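Local coordinates for protein Syntaxin1 (Monosiga brevicollis, PDB 2XHE) that probably acts as a SNAP receptor of the syntaxin family, binding other SNARE proteins in membrane transport, at residues 111-115 and 136-140; 105-109 and 231-236; 67-71 and 89-94. All blocks are in the same frame, centred on the assembly; numbering follows the deposited sequence.

Contact 1: residues 111-115 and 136-140; sequences IEKEN and RQSQH
The polar part of this contact centres on the guanidinium of Arg136, whose NH1 meets side chains of both Asn115 and Glu114. Arg136 NH1 donates to Asn115 OD1 across 2.9 Å and meets the oxygen almost head-on to the C=O bond (C=O...N angle 171°), while OD1 lies near the guanidinium plane. The amide itself stands nearly upright to that plane. The second bond is weaker: Arg136 NH1 reaches Glu114 OE1 at 3.5 Å, a long salt bridge in which the oxygen approaches the guanidinium edge in plane and the carboxylate is turned close to perpendicular. Arg136 gets there by a bend at chi3, which swings the guanidinium across to the 111-115 helix.

Van der Waals packing fills in the rest. The His140 ring extends over to Glu112 because its CG is anti to the backbone N (chi1 -175°), bringing His140 NE2 to 3.4 Å from Glu112 CB, with Glu112 CA also close by. Asn115 ND2 lies 4.0 Å from His140 CB, near the plane of the ring. Ile111 CG2 comes within 4.0 Å of Arg136 NH1, so the guanidinium has an aliphatic neighbour beside its acidic and amide partners.

The short helical axes run antiparallel, 154° apart and 10.5 Å at closest approach, joining helices 80-116 and 131-171 of what is probably the N-terminal three-helix Habc bundle, as in other syntaxins. Helix 44-72 completes that bundle here: its Phe46, Arg49 and Val50 pack on Ile111, while Leu239 and Gln243 from loops touch Glu112 and His140.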
ATOM      1  N   ILE B 111      30.231  -2.829   5.770  1.00 90.23           N
ATOM      2  CA  ILE B 111      29.210  -2.133   6.553  1.00 89.77           C
ATOM      3  C   ILE B 111      28.423  -3.113   7.419  1.00 92.10           C
ATOM      4  O   ILE B 111      28.004  -2.774   8.528  1.00 83.77           O
ATOM      5  CB  ILE B 111      28.235  -1.317   5.670  1.00 85.02           C
ATOM      6  CG1 ILE B 111      29.007  -0.396   4.723  1.00 82.37           C
ATOM      7  CG2 ILE B 111      27.298  -0.495   6.540  1.00 87.69           C
ATOM      8  CD1 ILE B 111      28.121   0.519   3.880  1.00 76.11           C
ATOM      9  N   GLU B 112      28.237  -4.329   6.907  1.00 96.68           N
ATOM     10  CA  GLU B 112      27.561  -5.382   7.649  1.00101.52           C
ATOM     11  C   GLU B 112      28.314  -5.660   8.937  1.00104.84           C
ATOM     12  O   GLU B 112      27.777  -5.475  10.025  1.00105.04           O
ATOM     13  CB  GLU B 112      27.469  -6.660   6.823  1.00111.50           C
ATOM     14  CG  GLU B 112      26.718  -7.774   7.525  1.00130.20           C
ATOM     15  CD  GLU B 112      27.006  -9.129   6.920  1.00142.37           C
ATOM     16  OE1 GLU B 112      27.845  -9.186   5.991  1.00143.44           O
ATOM     17  OE2 GLU B 112      26.399 -10.130   7.374  1.00142.77           O
ATOM     18  N   LYS B 113      29.560  -6.104   8.804  1.00111.61           N
ATOM     19  CA  LYS B 113      30.432  -6.300   9.957  1.00116.00           C
ATOM     20  C   LYS B 113      30.443  -5.062  10.853  1.00108.85           C
ATOM     21  O   LYS B 113      30.336  -5.169  12.070  1.00104.74           O
ATOM     22  CB  LYS B 113      31.856  -6.654   9.511  1.00126.84           C
ATOM     23  CG  LYS B 113      31.970  -8.017   8.825  1.00137.79           C
ATOM     24  CD  LYS B 113      33.402  -8.318   8.376  1.00143.34           C
ATOM     25  CE  LYS B 113      33.494  -9.673   7.671  1.00139.11           C
ATOM     26  NZ  LYS B 113      34.855  -9.951   7.126  1.00137.29           N
ATOM     27  N   GLU B 114      30.564  -3.886  10.245  1.00112.22           N
ATOM     28  CA  GLU B 114      30.547  -2.635  11.003  1.00117.72           C
ATOM     29  C   GLU B 114      29.283  -2.522  11.856  1.00112.29           C
ATOM     30  O   GLU B 114      29.357  -2.144  13.027  1.00109.40           O
ATOM     31  CB  GLU B 114      30.671  -1.422  10.068  1.00120.33           C
ATOM     32  CG  GLU B 114      32.047  -0.764  10.046  1.00121.96           C
ATOM     33  CD  GLU B 114      32.129   0.396   9.056  1.00132.72           C
ATOM     34  OE1 GLU B 114      31.299   0.443   8.123  1.00133.19           O
ATOM     35  OE2 GLU B 114      33.022   1.261   9.206  1.00138.88           O
ATOM     36  N   ASN B 115      28.133  -2.847  11.264  1.00106.78           N
ATOM     37  CA  ASN B 115      26.844  -2.783  11.958  1.00101.29           C
ATOM     38  C   ASN B 115      26.715  -3.875  13.019  1.00105.43           C
ATOM     39  O   ASN B 115      26.377  -3.606  14.172  1.00108.42           O
ATOM     40  CB  ASN B 115      25.671  -2.873  10.963  1.00 94.37           C
ATOM     41  CG  ASN B 115      25.558  -1.645  10.059  1.00 98.24           C
ATOM     42  OD1 ASN B 115      26.376  -0.724  10.126  1.00100.95           O
ATOM     43  ND2 ASN B 115      24.544  -1.636   9.203  1.00 95.13           N
ATOM     44  N   ARG B 136      22.712   3.662   9.389  1.00 78.84           N
ATOM     45  CA  ARG B 136      23.547   2.621   8.807  1.00 88.19           C
ATOM     46  C   ARG B 136      22.708   1.448   8.298  1.00 85.67           C
ATOM     47  O   ARG B 136      22.939   0.936   7.202  1.00 81.51           O
ATOM     48  CB  ARG B 136      24.570   2.125   9.833  1.00100.59           C
ATOM     49  CG  ARG B 136      25.560   3.181  10.307  1.00 97.05           C
ATOM     50  CD  ARG B 136      26.477   2.632  11.397  1.00 94.76           C
ATOM     51  NE  ARG B 136      27.842   3.107  11.213  1.00101.35           N
ATOM     52  CZ  ARG B 136      28.747   2.495  10.459  1.00 94.45           C
ATOM     53  NH1 ARG B 136      28.431   1.371   9.832  1.00 88.36           N
ATOM     54  NH2 ARG B 136      29.964   3.011  10.332  1.00 91.13           N
ATOM     55  N   GLN B 137      21.732   1.029   9.099  1.00 87.93           N
ATOM     56  CA  GLN B 137      20.897  -0.117   8.756  1.00 81.94           C
ATOM     57  C   GLN B 137      19.975   0.128   7.566  1.00 78.21           C
ATOM     58  O   GLN B 137      19.832  -0.748   6.716  1.00 81.34           O
ATOM     59  CB  GLN B 137      20.101  -0.590   9.969  1.00 86.34           C
ATOM     60  CG  GLN B 137      20.940  -1.373  10.964  1.00 92.13           C
ATOM     61  CD  GLN B 137      20.206  -1.679  12.259  1.00 90.45           C
ATOM     62  OE1 GLN B 137      19.123  -1.144  12.522  1.00 92.18           O
ATOM     63  NE2 GLN B 137      20.804  -2.537  13.079  1.00 80.70           N
ATOM     64  N   SER B 138      19.364   1.307   7.484  1.00 68.35           N
ATOM     65  CA  SER B 138      18.520   1.603   6.327  1.00 67.65           C
ATOM     66  C   SER B 138      19.328   1.794   5.046  1.00 78.96           C
ATOM     67  O   SER B 138      18.881   1.395   3.971  1.00 88.03           O
ATOM     68  CB  SER B 138      17.583   2.783   6.578  1.00 64.74           C
ATOM     69  OG  SER B 138      18.271   3.863   7.156  1.00 79.40           O
ATOM     70  N   GLN B 139      20.516   2.387   5.162  1.00 78.01           N
ATOM     71  CA  GLN B 139      21.437   2.490   4.028  1.00 75.99           C
ATOM     72  C   GLN B 139      21.870   1.101   3.555  1.00 75.62           C
ATOM     73  O   GLN B 139      21.838   0.788   2.357  1.00 76.16           O
ATOM     74  CB  GLN B 139      22.693   3.301   4.397  1.00 71.53           C
ATOM     75  CG  GLN B 139      22.488   4.795   4.662  1.00 72.65           C
ATOM     76  CD  GLN B 139      22.171   5.601   3.406  1.00 73.74           C
ATOM     77  OE1 GLN B 139      22.221   5.094   2.285  1.00 70.51           O
ATOM     78  NE2 GLN B 139      21.832   6.864   3.599  1.00 74.58           N
ATOM     79  N   HIS B 140      22.289   0.273   4.505  1.00 61.47           N
ATOM     80  CA  HIS B 140      22.795  -1.054   4.181  1.00 65.75           C
ATOM     81  C   HIS B 140      21.736  -1.893   3.464  1.00 78.67           C
ATOM     82  O   HIS B 140      22.026  -2.554   2.461  1.00 72.23           O
ATOM     83  CB  HIS B 140      23.273  -1.765   5.446  1.00 73.86           C
ATOM     84  CG  HIS B 140      23.924  -3.087   5.183  1.00 90.44           C
ATOM     85  ND1 HIS B 140      24.111  -3.581   3.911  1.00 96.68           N
ATOM     86  CD2 HIS B 140      24.430  -4.016   6.025  1.00102.64           C
ATOM     87  CE1 HIS B 140      24.704  -4.761   3.981  1.00103.40           C
ATOM     88  NE2 HIS B 140      24.911  -5.046   5.253  1.00108.76           N
TER

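Contact 2: residues 105-109 and 231-236; sequences RADLK and EMFTDM
Arg105 and Glu231 meet end-on: Arg105 NH1 and NH2 both donate to the single oxygen Glu231 OE2, at 3.0 and 3.1 Å, with OE2 lying in the guanidinium plane. Arg105 NH1 also forms a salt bridge with Asp235 OD1, 3.0 Å away, near the guanidinium plane but from a different direction, and this carboxylate is nearly coplanar with it (25° apart). One face of the guanidinium is covered by Met232, whose CG sits 3.7 Å above its centre. Thus Arg105 enters as a knob into the hole formed by Glu231, Met232, Asp235 and Met236.

Beside it Lys109 crosses Asp235 at about a right angle, its NZ 3.5 Å from OD2, so each carboxylate oxygen of Asp235 faces a different base. Beneath the charges, Leu108 CD1 touches Met236 CE at 4.1 Å. Further in, Leu108 packs on Ile53 and Ser144 and Met232 on Met151, tying the contact to the other two bundle helices.

The near-parallel axes (13°) are 12.6 Å apart, a gap spanned largely by long side chains. Two bases and two acids form one network, which probably neutralises its charges locally and suits a SNARE-motif helix resting on the Habc bundle, as in closed syntaxins.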
ATOM      1  N   ARG B 105      30.396  -5.097  -3.367  1.00 74.79           N
ATOM      2  CA  ARG B 105      30.196  -6.220  -2.464  1.00 77.55           C
ATOM      3  C   ARG B 105      31.073  -6.100  -1.217  1.00 81.22           C
ATOM      4  O   ARG B 105      30.657  -6.449  -0.109  1.00 93.85           O
ATOM      5  CB  ARG B 105      30.376  -7.573  -3.171  1.00 64.07           C
ATOM      6  CG  ARG B 105      30.363  -8.740  -2.200  1.00 80.11           C
ATOM      7  CD  ARG B 105      29.765  -9.980  -2.804  1.00 90.01           C
ATOM      8  NE  ARG B 105      30.418 -10.347  -4.054  1.00 95.15           N
ATOM      9  CZ  ARG B 105      30.618 -11.604  -4.435  1.00106.58           C
ATOM     10  NH1 ARG B 105      30.219 -12.615  -3.658  1.00 98.92           N
ATOM     11  NH2 ARG B 105      31.222 -11.853  -5.592  1.00113.04           N
ATOM     12  N   ALA B 106      32.278  -5.583  -1.392  1.00 77.49           N
ATOM     13  CA  ALA B 106      33.192  -5.463  -0.270  1.00 82.85           C
ATOM     14  C   ALA B 106      32.815  -4.290   0.629  1.00 89.61           C
ATOM     15  O   ALA B 106      32.979  -4.357   1.849  1.00 92.01           O
ATOM     16  CB  ALA B 106      34.619  -5.340  -0.760  1.00 64.76           C
ATOM     17  N   ASP B 107      32.316  -3.214   0.025  1.00 87.17           N
ATOM     18  CA  ASP B 107      31.856  -2.073   0.801  1.00 91.06           C
ATOM     19  C   ASP B 107      30.618  -2.482   1.599  1.00 91.47           C
ATOM     20  O   ASP B 107      30.487  -2.117   2.765  1.00 95.83           O
ATOM     21  CB  ASP B 107      31.565  -0.846  -0.085  1.00 94.55           C
ATOM     22  CG  ASP B 107      32.833  -0.104  -0.522  1.00100.45           C
ATOM     23  OD1 ASP B 107      33.865  -0.174   0.182  1.00103.35           O
ATOM     24  OD2 ASP B 107      32.788   0.565  -1.579  1.00 98.32           O
ATOM     25  N   LEU B 108      29.715  -3.247   0.982  1.00 84.19           N
ATOM     26  CA  LEU B 108      28.543  -3.753   1.705  1.00 84.42           C
ATOM     27  C   LEU B 108      28.956  -4.636   2.888  1.00 95.04           C
ATOM     28  O   LEU B 108      28.602  -4.341   4.029  1.00 98.00           O
ATOM     29  CB  LEU B 108      27.585  -4.509   0.781  1.00 77.03           C
ATOM     30  CG  LEU B 108      26.778  -3.631  -0.174  1.00 74.76           C
ATOM     31  CD1 LEU B 108      25.885  -4.469  -1.080  1.00 67.09           C
ATOM     32  CD2 LEU B 108      25.982  -2.570   0.586  1.00 65.24           C
ATOM     33  N   LYS B 109      29.710  -5.704   2.615  1.00 94.07           N
ATOM     34  CA  LYS B 109      30.190  -6.585   3.680  1.00 86.55           C
ATOM     35  C   LYS B 109      30.846  -5.801   4.800  1.00 85.38           C
ATOM     36  O   LYS B 109      30.594  -6.060   5.974  1.00 87.11           O
ATOM     37  CB  LYS B 109      31.133  -7.667   3.146  1.00 91.93           C
ATOM     38  CG  LYS B 109      30.397  -8.910   2.654  1.00110.52           C
ATOM     39  CD  LYS B 109      31.334  -9.948   2.058  1.00123.01           C
ATOM     40  CE  LYS B 109      30.546 -11.099   1.435  1.00127.69           C
ATOM     41  NZ  LYS B 109      31.431 -12.081   0.741  1.00129.61           N
ATOM     42  N   GLU B 231      27.302 -17.041  -7.745  1.00 79.77           N
ATOM     43  CA  GLU B 231      28.029 -17.048  -6.492  1.00 83.85           C
ATOM     44  C   GLU B 231      27.648 -15.819  -5.691  1.00 76.63           C
ATOM     45  O   GLU B 231      27.430 -15.896  -4.483  1.00 80.77           O
ATOM     46  CB  GLU B 231      29.539 -17.066  -6.738  1.00100.47           C
ATOM     47  CG  GLU B 231      30.368 -17.033  -5.461  1.00118.25           C
ATOM     48  CD  GLU B 231      31.548 -16.085  -5.560  1.00137.47           C
ATOM     49  OE1 GLU B 231      32.638 -16.526  -5.994  1.00140.55           O
ATOM     50  OE2 GLU B 231      31.386 -14.897  -5.202  1.00142.29           O
ATOM     51  N   MET B 232      27.566 -14.682  -6.370  1.00 78.63           N
ATOM     52  CA  MET B 232      27.268 -13.420  -5.696  1.00 90.40           C
ATOM     53  C   MET B 232      25.841 -13.416  -5.140  1.00 92.66           C
ATOM     54  O   MET B 232      25.619 -13.204  -3.943  1.00 87.69           O
ATOM     55  CB  MET B 232      27.481 -12.244  -6.654  1.00 90.11           C
ATOM     56  CG  MET B 232      27.251 -10.871  -6.036  1.00 93.77           C
ATOM     57  SD  MET B 232      25.516 -10.381  -6.000  1.00151.12           S
ATOM     58  CE  MET B 232      25.149 -10.263  -7.748  1.00 75.93           C
ATOM     59  N   PHE B 233      24.877 -13.658  -6.023  1.00 87.75           N
ATOM     60  CA  PHE B 233      23.483 -13.734  -5.627  1.00 78.39           C
ATOM     61  C   PHE B 233      23.312 -14.665  -4.435  1.00 80.19           C
ATOM     62  O   PHE B 233      22.486 -14.413  -3.553  1.00 81.59           O
ATOM     63  CB  PHE B 233      22.613 -14.205  -6.791  1.00 69.95           C
ATOM     64  CG  PHE B 233      22.421 -13.171  -7.872  1.00 76.32           C
ATOM     65  CD1 PHE B 233      22.035 -11.876  -7.559  1.00 72.64           C
ATOM     66  CD2 PHE B 233      22.586 -13.507  -9.203  1.00 68.25           C
ATOM     67  CE1 PHE B 233      21.835 -10.940  -8.550  1.00 71.69           C
ATOM     68  CE2 PHE B 233      22.388 -12.582 -10.190  1.00 72.12           C
ATOM     69  CZ  PHE B 233      22.019 -11.291  -9.864  1.00 78.43           C
ATOM     70  N   THR B 234      24.097 -15.736  -4.399  1.00 76.42           N
ATOM     71  CA  THR B 234      23.952 -16.712  -3.329  1.00 86.39           C
ATOM     72  C   THR B 234      24.191 -16.108  -1.941  1.00 97.59           C
ATOM     73  O   THR B 234      23.290 -16.101  -1.097  1.00100.13           O
ATOM     74  CB  THR B 234      24.835 -17.951  -3.541  1.00 82.82           C
ATOM     75  OG1 THR B 234      24.478 -18.594  -4.774  1.00 88.71           O
ATOM     76  CG2 THR B 234      24.635 -18.922  -2.405  1.00 69.80           C
ATOM     77  N   ASP B 235      25.389 -15.590  -1.696  1.00105.43           N
ATOM     78  CA  ASP B 235      25.660 -14.996  -0.391  1.00117.35           C
ATOM     79  C   ASP B 235      25.021 -13.611  -0.232  1.00114.48           C
ATOM     80  O   ASP B 235      25.065 -13.036   0.855  1.00117.85           O
ATOM     81  CB  ASP B 235      27.161 -14.965  -0.066  1.00123.83           C
ATOM     82  CG  ASP B 235      27.894 -13.861  -0.789  1.00132.76           C
ATOM     83  OD1 ASP B 235      28.212 -14.048  -1.983  1.00139.43           O
ATOM     84  OD2 ASP B 235      28.164 -12.813  -0.160  1.00134.67           O
ATOM     85  N   MET B 236      24.421 -13.080  -1.298  1.00101.19           N
ATOM     86  CA  MET B 236      23.670 -11.831  -1.173  1.00 93.90           C
ATOM     87  C   MET B 236      22.268 -12.114  -0.655  1.00 96.35           C
ATOM     88  O   MET B 236      21.691 -11.307   0.077  1.00 88.56           O
ATOM     89  CB  MET B 236      23.603 -11.052  -2.492  1.00 95.89           C
ATOM     90  CG  MET B 236      24.892 -10.292  -2.885  1.00113.79           C
ATOM     91  SD  MET B 236      25.626  -9.128  -1.688  1.00110.45           S
ATOM     92  CE  MET B 236      24.175  -8.210  -1.138  1.00 67.89           C
TER

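Contact 3: residues 67-71 and 89-94; sequences VAQLH and KLQDTM
Leu90, whose side chain meets Val67, Leu70 and His71, offers its carbonyl oxygen to two donors: Met94 N at 2.7 Å, the regular helical bond, and Thr93 OG1 at 3.1 Å. The hydroxyl approaches well off the C=O axis (118°) and tilted out of the carbonyl plane. Thr93 OG1 sits between the backbone N and carbonyl carbon, which turns it back onto its own helix, where it also flanks CG2 of Val67.

This is antiparallel helix-helix packing in the Habc bundle expected of a syntaxin: the short axes of 67-71 and 89-94 are 160° apart, and the two helices follow one another in the chain as a hairpin. The second helix is kinked here, Asp92 N bonding three residues back to Lys89 O, which also takes Thr93 N.

Across the interface the contact is apolar. Leu90 CD2 is its hub, touching both Leu70 CB and, at 3.8 Å, Val67 CG1. Leu70 CD1 reaches further along, to Lys89 CB, the two side chains crossing at about a right angle. Tyr154 of helix 131-171 and Leu222 of helix 214-237 pack on Met94, while Ile97, further along helix 80-116 itself, touches Val67.

His71 is met by the other helix in two ways, over one face and at an edge. Its NE2 has its hydrogen-bond partner in Gln158 of helix 131-171, while Met94 CE comes to the ring edge, near its plane. Over one face stands Leu90 CD2, a CH-pi contact 3.9 Å from the ring centroid and only 8° off the ring normal.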
ATOM      1  N   VAL B  67      26.930  -3.310 -22.743  1.00120.36           N
ATOM      2  CA  VAL B  67      27.222  -4.710 -23.012  1.00116.37           C
ATOM      3  C   VAL B  67      26.054  -5.297 -23.801  1.00109.85           C
ATOM      4  O   VAL B  67      26.223  -6.225 -24.582  1.00106.92           O
ATOM      5  CB  VAL B  67      27.453  -5.515 -21.712  1.00109.97           C
ATOM      6  CG1 VAL B  67      27.794  -6.953 -22.032  1.00106.12           C
ATOM      7  CG2 VAL B  67      28.562  -4.885 -20.886  1.00107.17           C
ATOM      8  N   ALA B  68      24.866  -4.737 -23.606  1.00118.43           N
ATOM      9  CA  ALA B  68      23.691  -5.186 -24.347  1.00120.33           C
ATOM     10  C   ALA B  68      23.917  -5.059 -25.855  1.00130.09           C
ATOM     11  O   ALA B  68      23.818  -6.044 -26.589  1.00132.90           O
ATOM     12  CB  ALA B  68      22.453  -4.412 -23.915  1.00101.00           C
ATOM     13  N   GLN B  69      24.232  -3.849 -26.313  1.00132.79           N
ATOM     14  CA  GLN B  69      24.501  -3.611 -27.732  1.00135.92           C
ATOM     15  C   GLN B  69      25.698  -4.405 -28.247  1.00132.96           C
ATOM     16  O   GLN B  69      25.599  -5.112 -29.251  1.00134.15           O
ATOM     17  CB  GLN B  69      24.722  -2.124 -28.001  1.00136.79           C
ATOM     18  CG  GLN B  69      23.542  -1.260 -27.632  1.00145.84           C
ATOM     19  CD  GLN B  69      23.791   0.200 -27.928  1.00154.65           C
ATOM     20  OE1 GLN B  69      24.842   0.569 -28.456  1.00151.94           O
ATOM     21  NE2 GLN B  69      22.821   1.046 -27.588  1.00158.15           N
ATOM     22  N   LEU B  70      26.829  -4.284 -27.560  1.00126.85           N
ATOM     23  CA  LEU B  70      28.049  -4.970 -27.976  1.00128.24           C
ATOM     24  C   LEU B  70      27.828  -6.456 -28.267  1.00135.72           C
ATOM     25  O   LEU B  70      28.561  -7.055 -29.055  1.00145.75           O
ATOM     26  CB  LEU B  70      29.154  -4.789 -26.933  1.00122.30           C
ATOM     27  CG  LEU B  70      29.693  -3.375 -26.720  1.00116.32           C
ATOM     28  CD1 LEU B  70      30.897  -3.405 -25.790  1.00107.55           C
ATOM     29  CD2 LEU B  70      30.059  -2.734 -28.054  1.00121.46           C
ATOM     30  N   HIS B  71      26.819  -7.045 -27.631  1.00132.72           N
ATOM     31  CA  HIS B  71      26.497  -8.455 -27.835  1.00133.78           C
ATOM     32  C   HIS B  71      25.682  -8.695 -29.103  1.00139.46           C
ATOM     33  O   HIS B  71      26.062  -9.513 -29.947  1.00141.55           O
ATOM     34  CB  HIS B  71      25.741  -9.016 -26.633  1.00132.71           C
ATOM     35  CG  HIS B  71      26.628  -9.568 -25.565  1.00130.40           C
ATOM     36  ND1 HIS B  71      27.585 -10.529 -25.816  1.00134.54           N
ATOM     37  CD2 HIS B  71      26.697  -9.309 -24.238  1.00125.81           C
ATOM     38  CE1 HIS B  71      28.209 -10.830 -24.693  1.00132.91           C
ATOM     39  NE2 HIS B  71      27.690 -10.102 -23.719  1.00127.29           N
ATOM     40  N   LYS B  89      35.979  -4.592 -26.471  1.00139.20           N
ATOM     41  CA  LYS B  89      35.175  -3.747 -25.592  1.00142.81           C
ATOM     42  C   LYS B  89      34.434  -4.605 -24.564  1.00137.73           C
ATOM     43  O   LYS B  89      34.466  -4.320 -23.367  1.00133.08           O
ATOM     44  CB  LYS B  89      34.160  -2.923 -26.398  1.00147.41           C
ATOM     45  CG  LYS B  89      34.748  -1.913 -27.379  1.00152.17           C
ATOM     46  CD  LYS B  89      33.651  -1.066 -28.042  1.00153.40           C
ATOM     47  CE  LYS B  89      34.243   0.009 -28.956  1.00158.98           C
ATOM     48  NZ  LYS B  89      33.216   0.915 -29.557  1.00157.16           N
ATOM     49  N   LEU B  90      33.766  -5.652 -25.046  1.00133.11           N
ATOM     50  CA  LEU B  90      33.000  -6.550 -24.188  1.00127.87           C
ATOM     51  C   LEU B  90      33.772  -6.970 -22.949  1.00133.07           C
ATOM     52  O   LEU B  90      33.341  -6.705 -21.829  1.00142.08           O
ATOM     53  CB  LEU B  90      32.577  -7.808 -24.947  1.00126.99           C
ATOM     54  CG  LEU B  90      31.333  -7.772 -25.831  1.00127.96           C
ATOM     55  CD1 LEU B  90      31.141  -9.131 -26.478  1.00126.66           C
ATOM     56  CD2 LEU B  90      30.108  -7.383 -25.023  1.00130.47           C
ATOM     57  N   GLN B  91      34.903  -7.638 -23.142  1.00127.73           N
ATOM     58  CA  GLN B  91      35.632  -8.173 -22.002  1.00127.03           C
ATOM     59  C   GLN B  91      36.355  -7.061 -21.269  1.00118.95           C
ATOM     60  O   GLN B  91      37.036  -7.302 -20.274  1.00113.96           O
ATOM     61  CB  GLN B  91      36.597  -9.282 -22.420  1.00135.85           C
ATOM     62  CG  GLN B  91      37.674  -8.862 -23.390  1.00146.38           C
ATOM     63  CD  GLN B  91      38.307 -10.057 -24.072  1.00152.41           C
ATOM     64  OE1 GLN B  91      37.715 -11.141 -24.119  1.00146.49           O
ATOM     65  NE2 GLN B  91      39.514  -9.871 -24.604  1.00154.45           N
ATOM     66  N   ASP B  92      36.191  -5.839 -21.763  1.00121.71           N
ATOM     67  CA  ASP B  92      36.769  -4.674 -21.112  1.00128.52           C
ATOM     68  C   ASP B  92      35.738  -4.044 -20.185  1.00120.40           C
ATOM     69  O   ASP B  92      36.016  -3.780 -19.015  1.00121.00           O
ATOM     70  CB  ASP B  92      37.269  -3.665 -22.147  1.00140.27           C
ATOM     71  CG  ASP B  92      38.094  -2.555 -21.526  1.00152.66           C
ATOM     72  OD1 ASP B  92      37.614  -1.923 -20.559  1.00154.05           O
ATOM     73  OD2 ASP B  92      39.222  -2.313 -22.010  1.00157.84           O
ATOM     74  N   THR B  93      34.539  -3.814 -20.709  1.00119.92           N
ATOM     75  CA  THR B  93      33.426  -3.361 -19.879  1.00118.69           C
ATOM     76  C   THR B  93      33.032  -4.445 -18.876  1.00112.71           C
ATOM     77  O   THR B  93      32.777  -4.146 -17.714  1.00124.20           O
ATOM     78  CB  THR B  93      32.202  -2.955 -20.726  1.00116.80           C
ATOM     79  OG1 THR B  93      31.762  -4.077 -21.494  1.00125.56           O
ATOM     80  CG2 THR B  93      32.555  -1.818 -21.677  1.00115.43           C
ATOM     81  N   MET B  94      33.001  -5.699 -19.331  1.00 94.39           N
ATOM     82  CA  MET B  94      32.701  -6.845 -18.476  1.00 98.26           C
ATOM     83  C   MET B  94      33.583  -6.900 -17.241  1.00 98.43           C
ATOM     84  O   MET B  94      33.125  -7.225 -16.148  1.00113.16           O
ATOM     85  CB  MET B  94      32.876  -8.157 -19.243  1.00103.31           C
ATOM     86  CG  MET B  94      31.667  -8.597 -20.050  1.00 98.00           C
ATOM     87  SD  MET B  94      31.844 -10.304 -20.591  1.00125.34           S
ATOM     88  CE  MET B  94      30.544 -10.384 -21.817  1.00117.46           C
TER

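All three contacts share helix 80-116, which contributes 89-94 to contact 3, 105-109 to contact 2 and 111-115 to contact 1. Each pairs it with a different helix: 44-72 in contact 3, 131-171 in contact 1, and 214-237, from the SNARE-homology region, in contact 2. Contacts 1 and 2 adjoin, with centres 13 Å apart and His140 CE1 packing 3.9 Å from Leu108 O. The centre of contact 3 is 32 Å from that of contact 1, the two lying on opposite sides of the chain's centre, and 23 Å from that of contact 2. Polar side-chain bonds cross contacts 1 and 2, whereas contact 3 is joined by apolar and CH-pi packing.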